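Side-chain contact in predicted acetamidase/formamidase (Thermoanaerobacter tengcongensis, PDB 3TKK), which probably hydrolyses carbon-nitrogen bonds of linear amides such as acetamide or formamide, and binds zinc and calcium ions: residues A[241-244]-A[245-249]. Sequence-based numbering, arbitrary orientation.
Sequences VEIA and VHDMA
With CG set anti to the backbone N (chi1 153°), Glu242 swings this methylene forward along the helix beside the His246 ring, and His246 turns its imidazole back to meet it, CG anti to the carbonyl carbon (chi1 -71°). The methylene, not the acid, does the touching: as modelled, Glu242 CG lies 3.4 Å from His246 CD2, although the exact place of the ring is doubtful because CD2 also sits too close to Glu242 O. Carboxylate and ring planes stand 80° apart, and Glu242 OE1 remains 4.8 Å from His246 NE2, too far for a salt bridge. One residue on, Ile243 and Asp247 run side by side in the same direction, and the branch methyl Ile243 CG2 approaches Asp247 OD2 at 3.4 Å. That oxygen also takes a hydrogen bond from Asn219 ND2, which ties the carboxylate to the loop beside the helix. Both pairs lie on helix 237-255, where i to i+4 bonds link successive turns: Val245 N to Val241 O at 2.9 Å and Asp247 N to Ile243 O at 2.9 Å. Met248 N reaches Ala244 O at 3.1 Å, tilted from the carbonyl plane. The helix lies against strands 227-234 and 283-290 of the mixed sheet, and Thr230 OG1 of the former also bonds to Ala244 O. Val241 CG1 and Val245 CG2 meet at 4.2 Å; Val241 packs on Ala285 and Val245 on Phe287, while Ile275 and Val100 of the second subunit touch the same two valines respectively.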
loop_
_atom_site.group_PDB
_atom_site.type_symbol
_atom_site.label_atom_id
_atom_site.label_comp_id
_atom_site.label_asym_id
_atom_site.label_seq_id
_atom_site.Cartn_x
_atom_site.Cartn_y
_atom_site.Cartn_z
ATOM N N VAL A 241 -3.924 6.318 7.672
ATOM C CA VAL A 241 -4.654 5.088 7.273
ATOM C C VAL A 241 -5.954 4.962 8.108
ATOM O O VAL A 241 -7.075 4.646 7.600
ATOM C CB VAL A 241 -3.773 3.841 7.578
ATOM C CG1 VAL A 241 -4.672 2.569 7.733
ATOM C CG2 VAL A 241 -2.677 3.618 6.504
ATOM N N GLU A 242 -5.818 5.290 9.402
ATOM C CA GLU A 242 -6.971 5.232 10.270
ATOM C C GLU A 242 -8.121 6.178 9.787
ATOM O O GLU A 242 -9.299 5.810 9.834
ATOM C CB GLU A 242 -6.589 5.618 11.745
ATOM C CG GLU A 242 -7.776 6.168 12.441
ATOM C CD GLU A 242 -7.533 7.121 13.693
ATOM O OE1 GLU A 242 -6.998 6.605 14.692
ATOM O OE2 GLU A 242 -7.937 8.367 13.624
ATOM N N ILE A 243 -7.775 7.392 9.330
ATOM C CA ILE A 243 -8.778 8.297 8.871
ATOM C C ILE A 243 -9.396 7.690 7.605
ATOM O O ILE A 243 -10.645 7.639 7.499
ATOM C CB ILE A 243 -8.178 9.692 8.513
ATOM C CG1 ILE A 243 -7.777 10.426 9.889
ATOM C CG2 ILE A 243 -9.263 10.527 7.712
ATOM C CD1 ILE A 243 -6.606 11.523 9.635
ATOM N N ALA A 244 -8.584 7.317 6.652
ATOM C CA ALA A 244 -9.123 6.693 5.409
ATOM C C ALA A 244 -10.112 5.574 5.668
ATOM O O ALA A 244 -11.145 5.556 5.026
ATOM C CB ALA A 244 -8.056 6.235 4.397
ATOM N N VAL A 245 -9.776 4.656 6.544
ATOM C CA VAL A 245 -10.670 3.543 6.878
ATOM C C VAL A 245 -11.950 4.010 7.502
ATOM O O VAL A 245 -13.012 3.564 7.111
ATOM C CB VAL A 245 -9.909 2.540 7.834
ATOM C CG1 VAL A 245 -10.738 1.333 8.337
ATOM C CG2 VAL A 245 -8.764 2.013 7.086
ATOM N N HIS A 246 -11.865 4.913 8.501
ATOM C CA HIS A 246 -13.064 5.435 9.094
ATOM C C HIS A 246 -13.982 6.132 8.105
ATOM O O HIS A 246 -15.214 6.024 8.267
ATOM C CB HIS A 246 -12.766 6.392 10.318
ATOM C CG HIS A 246 -12.270 5.662 11.529
ATOM N ND1 HIS A 246 -13.097 5.302 12.570
ATOM C CD2 HIS A 246 -11.019 5.320 11.912
ATOM C CE1 HIS A 246 -12.404 4.649 13.480
ATOM N NE2 HIS A 246 -11.137 4.709 13.130
ATOM N N ASP A 247 -13.423 6.840 7.094
ATOM C CA ASP A 247 -14.236 7.627 6.207
ATOM C C ASP A 247 -14.957 6.592 5.322
ATOM O O ASP A 247 -16.127 6.797 5.039
ATOM C CB ASP A 247 -13.439 8.645 5.306
ATOM C CG ASP A 247 -12.882 9.857 6.105
ATOM O OD1 ASP A 247 -13.406 10.262 7.206
ATOM O OD2 ASP A 247 -11.892 10.400 5.612
ATOM N N MET A 248 -14.262 5.542 4.848
ATOM C CA MET A 248 -14.924 4.472 4.168
ATOM C C MET A 248 -15.979 3.738 5.013
ATOM O O MET A 248 -17.021 3.302 4.424
ATOM C CB MET A 248 -13.974 3.431 3.549
ATOM C CG MET A 248 -14.693 2.529 2.549
ATOM S SD MET A 248 -14.998 3.200 0.922
ATOM C CE MET A 248 -13.410 2.825 0.062
ATOM N N ALA A 249 -15.719 3.544 6.328
ATOM C CA ALA A 249 -16.678 2.850 7.199
ATOM C C ALA A 249 -17.977 3.719 7.345
ATOM O O ALA A 249 -19.134 3.230 7.404
ATOM C CB ALA A 249 -16.071 2.561 8.594
#